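Local coordinates for myosin-2 (Saccharomyces cerevisiae, PDB 6IXO), which carries organelles and other cargo along polarized actin cables as a class V myosin, gripping cargo receptors through this globular tail domain, at residues H285-Q288 / T289-L293; D304-R307 / G308-S312; L339-V342 / A343-K347. One frame throughout, in Å; residues are numbered along the deposited sequence.

Interaction 1 (H285-Q288 / T289-L293); sequences HLIQ and TAKLL
The carbonyl of His285 is the flat group at the centre of this turn of helix 284-294, and Thr289, four residues on, approaches it twice. The backbone N of Thr289 stands above the carbonyl plane, 38° out of it, while the hydroxyl comes nearer to that plane, tilted by 21°. The other flat groups, the imidazole of His285 and the carboxamide of Gln288, turn to partners outside the turn: ND1 of His285 bonds to Asp238 on helix 223-247, and OE1 of Gln288 takes the backbone N-H of Ser312. NE2 of Gln288 bonds to Gln284.

Of the two donors to His285 O, Thr289 OG1 is the closer at 2.7 Å, with Thr289 N at 3.0 Å. The hydroxyl gets there because chi1 of -65° lays OG1 beside its own backbone N, facing the preceding turn. A valine here would probably leave His285 O with just the off-plane N-H and put a methyl against the carbonyl oxygen or turn the side chain away from it.

Along the helix, Lys291 lies beside Ile287, both chains pointing the same way. The lysine is extended until chi4 bends its tip, bringing NZ within 3.4 Å of Ile287 CG2. A water then ties the lysine back to the helix: it donates to Ile287 O at 2.8 Å and accepts from Lys291 NZ at 3.0 Å. Ile287 O also receives the ordinary helical bond from Lys291 N.

Two carbonyls of the same turn, those of His285 and Ile287, thus take an extra donor by different means. The threonine hydroxyl, on a buried residue, finds its acceptor within its own helix, which suits a place among Leu260, Phe242 and Leu321, whereas the ammonium group of the exposed lysine reaches its carbonyl through a water.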
loop_
_atom_site.group_PDB
_atom_site.type_symbol
_atom_site.label_atom_id
_atom_site.label_comp_id
_atom_site.label_asym_id
_atom_site.label_seq_id
_atom_site.Cartn_x
_atom_site.Cartn_y
_atom_site.Cartn_z
ATOM N N HIS A 285 12.203 -2.556 -17.261
ATOM C CA HIS A 285 13.143 -1.568 -17.785
ATOM C C HIS A 285 14.484 -1.734 -17.157
ATOM O O HIS A 285 15.499 -1.529 -17.829
ATOM C CB HIS A 285 12.641 -0.130 -17.564
ATOM C CG HIS A 285 11.327 0.138 -18.229
ATOM N ND1 HIS A 285 10.118 0.077 -17.554
ATOM C CD2 HIS A 285 11.024 0.419 -19.519
ATOM C CE1 HIS A 285 9.131 0.337 -18.391
ATOM N NE2 HIS A 285 9.649 0.553 -19.591
ATOM N N LEU A 286 14.501 -2.022 -15.861
ATOM C CA LEU A 286 15.779 -2.317 -15.168
ATOM C C LEU A 286 16.389 -3.624 -15.671
ATOM O O LEU A 286 17.611 -3.729 -15.948
ATOM C CB LEU A 286 15.562 -2.419 -13.653
ATOM C CG LEU A 286 15.200 -1.089 -13.012
ATOM C CD1 LEU A 286 14.913 -1.331 -11.541
ATOM C CD2 LEU A 286 16.432 -0.136 -13.189
ATOM N N ILE A 287 15.550 -4.641 -15.808
ATOM C CA ILE A 287 16.093 -5.938 -16.272
ATOM C C ILE A 287 16.718 -5.758 -17.687
ATOM O O ILE A 287 17.842 -6.223 -17.992
ATOM C CB ILE A 287 14.986 -7.019 -16.281
ATOM C CG1 ILE A 287 14.604 -7.375 -14.833
ATOM C CG2 ILE A 287 15.389 -8.280 -17.154
ATOM C CD1 ILE A 287 13.287 -8.234 -14.711
ATOM N N GLN A 288 15.987 -5.085 -18.561
ATOM C CA GLN A 288 16.465 -4.962 -19.943
ATOM C C GLN A 288 17.690 -4.035 -20.012
ATOM O O GLN A 288 18.548 -4.195 -20.862
ATOM C CB GLN A 288 15.335 -4.459 -20.837
ATOM C CG GLN A 288 14.306 -5.561 -21.170
ATOM C CD GLN A 288 13.059 -5.010 -21.855
ATOM O OE1 GLN A 288 13.135 -4.030 -22.597
ATOM N NE2 GLN A 288 11.894 -5.636 -21.590
ATOM N N THR A 289 17.756 -3.048 -19.126
ATOM C CA THR A 289 18.960 -2.204 -19.083
ATOM C C THR A 289 20.192 -3.009 -18.683
ATOM O O THR A 289 21.277 -2.904 -19.321
ATOM C CB THR A 289 18.752 -1.034 -18.128
ATOM O OG1 THR A 289 17.722 -0.224 -18.683
ATOM C CG2 THR A 289 20.042 -0.167 -17.955
ATOM N N ALA A 290 20.041 -3.814 -17.634
ATOM C CA ALA A 290 21.122 -4.719 -17.213
ATOM C C ALA A 290 21.570 -5.592 -18.360
ATOM O O ALA A 290 22.788 -5.814 -18.569
ATOM C CB ALA A 290 20.657 -5.577 -16.015
ATOM N N LYS A 291 20.616 -6.117 -19.135
ATOM C CA LYS A 291 21.013 -6.972 -20.289
ATOM C C LYS A 291 21.799 -6.149 -21.305
ATOM O O LYS A 291 22.838 -6.565 -21.816
ATOM C CB LYS A 291 19.801 -7.595 -20.968
ATOM C CG LYS A 291 19.203 -8.769 -20.166
ATOM C CD LYS A 291 17.833 -9.219 -20.683
ATOM C CE LYS A 291 17.359 -10.532 -20.038
ATOM N NZ LYS A 291 17.488 -10.558 -18.549
ATOM N N LEU A 292 21.299 -4.952 -21.583
ATOM C CA LEU A 292 21.912 -4.102 -22.592
ATOM C C LEU A 292 23.369 -3.850 -22.207
ATOM O O LEU A 292 24.275 -3.813 -23.060
ATOM C CB LEU A 292 21.133 -2.776 -22.724
ATOM C CG LEU A 292 21.680 -1.734 -23.729
ATOM C CD1 LEU A 292 20.576 -0.805 -24.193
ATOM C CD2 LEU A 292 22.781 -0.873 -23.098
ATOM N N LEU A 293 23.594 -3.664 -20.916
ATOM C CA LEU A 293 24.912 -3.320 -20.420
ATOM C C LEU A 293 25.863 -4.521 -20.483
ATOM O O LEU A 293 27.073 -4.351 -20.369
ATOM C CB LEU A 293 24.815 -2.795 -19.004
ATOM C CG LEU A 293 24.108 -1.437 -18.843
ATOM C CD1 LEU A 293 24.181 -0.991 -17.361
ATOM C CD2 LEU A 293 24.790 -0.380 -19.734
HETATM O O HOH W 1 19.011 -8.577 -16.912
#

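Interaction 2 (D304-R307 / G308-S312); sequences DILR and GICYS
Leu306 and Cys310 meet where helix 300-309, one of the helices of the DIL region of the cargo-binding tail, comes to its C-terminal end.

Backbone bonds come first. Ile309 N gives a sound helical bond to Ile305 O, and Cys310 N reaches Leu306 O at 2.8 Å. One residue earlier, the bond from Gly308 N to Asp304 O is weak. Cys310, the first residue off the helical path, has phi/psi of -95°/51°, and beyond it Tyr311 N makes a weak bond to Ile309 O.

The apolar contacts run between side chains four apart. On a more exposed side, Ile305 and Ile309 cross at a slant, and their methyls CG2 of Ile305 and CD1 of Ile309 come to 4.0 Å; Ile309 also touches Lys291 of helix 284-294. On the buried side, Leu306 has CG anti to the backbone N (chi1 172°), which carries its CD1 forward along the helix to the sulfur of Cys310, 3.5 Å away. Leu318 of helix 315-323 packs against Cys310 and Arg307, while Ile322 packs against Leu306.

Past the helix end, the ring of Tyr311 presents its edge to the last turn, with Gly308 O in the ring plane.

Cys310 SG, set beside its own backbone N, also sits over the turn it closes, 3.4 Å from Leu306 O, the same oxygen that Cys310 N bonds.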
loop_
_atom_site.group_PDB
_atom_site.type_symbol
_atom_site.label_atom_id
_atom_site.label_comp_id
_atom_site.label_asym_id
_atom_site.label_seq_id
_atom_site.Cartn_x
_atom_site.Cartn_y
_atom_site.Cartn_z
ATOM N N ASP A 304 20.366 -5.657 -33.753
ATOM C CA ASP A 304 19.024 -6.147 -34.056
ATOM C C ASP A 304 18.551 -7.126 -32.982
ATOM O O ASP A 304 17.377 -7.120 -32.606
ATOM C CB ASP A 304 18.958 -6.807 -35.438
ATOM C CG ASP A 304 19.151 -5.812 -36.576
ATOM O OD1 ASP A 304 18.840 -4.618 -36.378
ATOM O OD2 ASP A 304 19.616 -6.223 -37.665
ATOM N N ILE A 305 19.461 -7.951 -32.473
ATOM C CA ILE A 305 19.105 -8.891 -31.410
ATOM C C ILE A 305 18.789 -8.149 -30.093
ATOM O O ILE A 305 17.818 -8.469 -29.395
ATOM C CB ILE A 305 20.233 -9.920 -31.181
ATOM C CG1 ILE A 305 20.397 -10.812 -32.412
ATOM C CG2 ILE A 305 19.955 -10.785 -29.960
ATOM C CD1 ILE A 305 21.736 -11.541 -32.459
ATOM N N LEU A 306 19.621 -7.163 -29.773
ATOM C CA LEU A 306 19.452 -6.342 -28.582
ATOM C C LEU A 306 18.074 -5.667 -28.584
ATOM O O LEU A 306 17.413 -5.556 -27.551
ATOM C CB LEU A 306 20.570 -5.301 -28.510
ATOM C CG LEU A 306 20.464 -4.223 -27.435
ATOM C CD1 LEU A 306 20.643 -4.860 -26.067
ATOM C CD2 LEU A 306 21.516 -3.152 -27.663
ATOM N N ARG A 307 17.625 -5.237 -29.758
ATOM C CA ARG A 307 16.310 -4.605 -29.847
ATOM C C ARG A 307 15.179 -5.548 -29.467
ATOM O O ARG A 307 14.220 -5.129 -28.815
ATOM C CB ARG A 307 16.075 -4.071 -31.245
ATOM C CG ARG A 307 16.987 -2.931 -31.601
ATOM C CD ARG A 307 16.800 -2.561 -33.065
ATOM N NE ARG A 307 15.443 -2.085 -33.324
ATOM C CZ ARG A 307 14.938 -1.916 -34.545
ATOM N NH1 ARG A 307 15.675 -2.196 -35.611
ATOM N NH2 ARG A 307 13.696 -1.476 -34.698
ATOM N N GLY A 308 15.280 -6.815 -29.874
ATOM C CA GLY A 308 14.298 -7.816 -29.478
ATOM C C GLY A 308 14.376 -8.171 -28.005
ATOM O O GLY A 308 13.348 -8.433 -27.365
ATOM N N ILE A 309 15.584 -8.189 -27.443
ATOM C CA ILE A 309 15.724 -8.418 -26.008
ATOM C C ILE A 309 15.130 -7.253 -25.220
ATOM O O ILE A 309 14.430 -7.451 -24.223
ATOM C CB ILE A 309 17.189 -8.601 -25.601
ATOM C CG1 ILE A 309 17.760 -9.877 -26.245
ATOM C CG2 ILE A 309 17.311 -8.621 -24.090
ATOM C CD1 ILE A 309 19.282 -10.011 -26.140
ATOM N N CYS A 310 15.385 -6.041 -25.697
ATOM C CA CYS A 310 14.969 -4.826 -24.994
ATOM C C CYS A 310 13.634 -4.298 -25.502
ATOM O O CYS A 310 13.521 -3.121 -25.839
ATOM C CB CYS A 310 16.061 -3.768 -25.139
ATOM S SG CYS A 310 17.590 -4.331 -24.352
ATOM N N TYR A 311 12.626 -5.168 -25.557
ATOM C CA TYR A 311 11.337 -4.808 -26.165
ATOM C C TYR A 311 10.588 -3.730 -25.381
ATOM O O TYR A 311 9.565 -3.229 -25.839
ATOM C CB TYR A 311 10.427 -6.051 -26.327
ATOM C CG TYR A 311 10.103 -6.768 -25.028
ATOM C CD1 TYR A 311 9.028 -6.381 -24.239
ATOM C CD2 TYR A 311 10.877 -7.836 -24.594
ATOM C CE1 TYR A 311 8.738 -7.030 -23.042
ATOM C CE2 TYR A 311 10.598 -8.488 -23.404
ATOM C CZ TYR A 311 9.527 -8.085 -22.633
ATOM O OH TYR A 311 9.264 -8.742 -21.457
ATOM N N SER A 312 11.068 -3.374 -24.195
ATOM C CA SER A 312 10.400 -2.314 -23.445
ATOM C C SER A 312 11.125 -0.976 -23.549
ATOM O O SER A 312 10.727 0.018 -22.931
ATOM C CB SER A 312 10.258 -2.715 -21.979
ATOM O OG SER A 312 9.448 -3.873 -21.868
#

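Interaction 3 (L339-V342 / A343-K347); sequences LRYV and ADIVK
Leu339 to Lys347 run as regular alpha-helix, with Ala343, Asp344, Ile345 and Val346 each giving an N-H to the carbonyl four residues back, at 2.9 to 3.0 Å from N to O.

The side-chain pair that carries the contact is Tyr341 with Ile345. CD1 of the isoleucine sits over one face of the ring in a CH-pi contact, 4.0 Å from the Tyr341 centroid and 24° off the ring normal. It is displaced toward the rim on the hydroxyl side, so that Tyr341 CE2 is the nearest ring atom at 3.7 Å. The torsions bring the two together: Tyr341 holds CG anti to its amide nitrogen (chi1 -178°), swinging the ring forward along the helix, while Ile345 has CG1 beside its own N and extends CD1 back to meet it.

Asp344 makes a less comfortable contact: its OD2 comes to 3.0 Å from Arg340 O. Both are acceptors, so this is a poor electrostatic match, and it may make the carboxylate somewhat easier to protonate. The Arg340 side chain makes no salt bridge with it, NE lying 6.0 Å from Asp344 OD2, though its charge may partly offset the effect.

In the fold, helix 336-350 lies against two others. Helix 300-309 takes the tyrosine side: Tyr341 packs on Ile300 and Ile303, and its OH is hydrogen-bonded to Asp304 OD1. Helix 315-323 takes the side of Leu339, Val342, Ala343 and Val346, with Gln319 touching the last three and Ile322 touching Leu339.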
loop_
_atom_site.group_PDB
_atom_site.type_symbol
_atom_site.label_atom_id
_atom_site.label_comp_id
_atom_site.label_asym_id
_atom_site.label_seq_id
_atom_site.Cartn_x
_atom_site.Cartn_y
_atom_site.Cartn_z
ATOM N N LEU A 339 27.204 2.838 -33.796
ATOM C CA LEU A 339 26.606 4.063 -33.262
ATOM C C LEU A 339 25.752 4.761 -34.321
ATOM O O LEU A 339 24.682 5.286 -34.019
ATOM C CB LEU A 339 27.682 5.024 -32.731
ATOM C CG LEU A 339 28.450 4.629 -31.455
ATOM C CD1 LEU A 339 29.521 5.658 -31.108
ATOM C CD2 LEU A 339 27.504 4.437 -30.254
ATOM N N ARG A 340 26.194 4.758 -35.573
ATOM C CA ARG A 340 25.405 5.433 -36.595
ATOM C C ARG A 340 24.209 4.570 -36.976
ATOM O O ARG A 340 23.158 5.091 -37.331
ATOM C CB ARG A 340 26.263 5.795 -37.829
ATOM C CG ARG A 340 26.556 4.691 -38.832
ATOM C CD ARG A 340 27.405 5.255 -40.017
ATOM N NE ARG A 340 28.355 6.256 -39.532
ATOM C CZ ARG A 340 29.668 6.065 -39.408
ATOM N NH1 ARG A 340 30.221 4.914 -39.776
ATOM N NH2 ARG A 340 30.433 7.039 -38.929
ATOM N N TYR A 341 24.353 3.252 -36.883
ATOM C CA TYR A 341 23.218 2.371 -37.121
ATOM C C TYR A 341 22.094 2.665 -36.132
ATOM O O TYR A 341 20.921 2.802 -36.506
ATOM C CB TYR A 341 23.635 0.915 -37.007
ATOM C CG TYR A 341 22.517 -0.070 -37.280
ATOM C CD1 TYR A 341 21.830 -0.050 -38.483
ATOM C CD2 TYR A 341 22.174 -1.041 -36.350
ATOM C CE1 TYR A 341 20.818 -0.961 -38.747
ATOM C CE2 TYR A 341 21.161 -1.959 -36.605
ATOM C CZ TYR A 341 20.487 -1.911 -37.809
ATOM O OH TYR A 341 19.480 -2.812 -38.083
ATOM N N VAL A 342 22.464 2.757 -34.861
ATOM C CA VAL A 342 21.499 3.063 -33.819
ATOM C C VAL A 342 20.867 4.445 -34.031
ATOM O O VAL A 342 19.647 4.583 -33.955
ATOM C CB VAL A 342 22.151 3.003 -32.444
ATOM C CG1 VAL A 342 21.238 3.613 -31.407
ATOM C CG2 VAL A 342 22.498 1.562 -32.097
ATOM N N ALA A 343 21.700 5.450 -34.310
ATOM C CA ALA A 343 21.224 6.825 -34.508
ATOM C C ALA A 343 20.262 6.898 -35.690
ATOM O O ALA A 343 19.299 7.666 -35.680
ATOM C CB ALA A 343 22.398 7.780 -34.716
ATOM N N ASP A 344 20.523 6.079 -36.701
ATOM C CA ASP A 344 19.638 6.003 -37.851
ATOM C C ASP A 344 18.326 5.293 -37.516
ATOM O O ASP A 344 17.284 5.641 -38.073
ATOM C CB ASP A 344 20.341 5.318 -39.022
ATOM C CG ASP A 344 21.336 6.238 -39.710
ATOM O OD1 ASP A 344 21.069 7.461 -39.750
ATOM O OD2 ASP A 344 22.385 5.748 -40.194
ATOM N N ILE A 345 18.358 4.313 -36.609
ATOM C CA ILE A 345 17.109 3.671 -36.211
ATOM C C ILE A 345 16.249 4.683 -35.465
ATOM O O ILE A 345 15.019 4.712 -35.614
ATOM C CB ILE A 345 17.335 2.426 -35.344
ATOM C CG1 ILE A 345 17.873 1.294 -36.213
ATOM C CG2 ILE A 345 16.026 1.986 -34.668
ATOM C CD1 ILE A 345 18.213 0.050 -35.453
ATOM N N VAL A 346 16.906 5.532 -34.683
ATOM C CA VAL A 346 16.197 6.576 -33.956
ATOM C C VAL A 346 15.626 7.613 -34.929
ATOM O O VAL A 346 14.443 7.932 -34.874
ATOM C CB VAL A 346 17.099 7.272 -32.928
ATOM C CG1 VAL A 346 16.432 8.535 -32.414
ATOM C CG2 VAL A 346 17.409 6.328 -31.761
ATOM N N LYS A 347 16.453 8.128 -35.835
ATOM C CA LYS A 347 15.964 9.158 -36.752
ATOM C C LYS A 347 14.858 8.590 -37.647
ATOM O O LYS A 347 13.926 9.306 -38.019
ATOM C CB LYS A 347 17.107 9.749 -37.590
ATOM C CG LYS A 347 17.259 9.184 -38.996
ATOM C CD LYS A 347 18.179 10.056 -39.875
ATOM C CE LYS A 347 18.595 9.329 -41.161
ATOM N NZ LYS A 347 19.285 10.216 -42.164
#

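All three are local contacts, each along one helix, and they step outward from the chain's centre: interaction 1 is buried, interaction 2 partly buried at a helix end, interaction 3 on the surface. Helix 315-323 is a shared neighbour, touching each of them. Interaction 2 is the middle piece. Besides the hydrogen bonds already noted, one to each neighbour, it packs on interaction 1 (His285 CD2 on Ser312 O) and on interaction 3 (Arg307 NH1, 3.4 Å from Ile345 CD1). Interactions 1 and 3 do not touch, their nearest atoms being about 8 Å apart. The chemistry shifts too: doubled carbonyl bonds in 285-293, aliphatic and sulfur packing in 304-312, an aromatic face in 339-347.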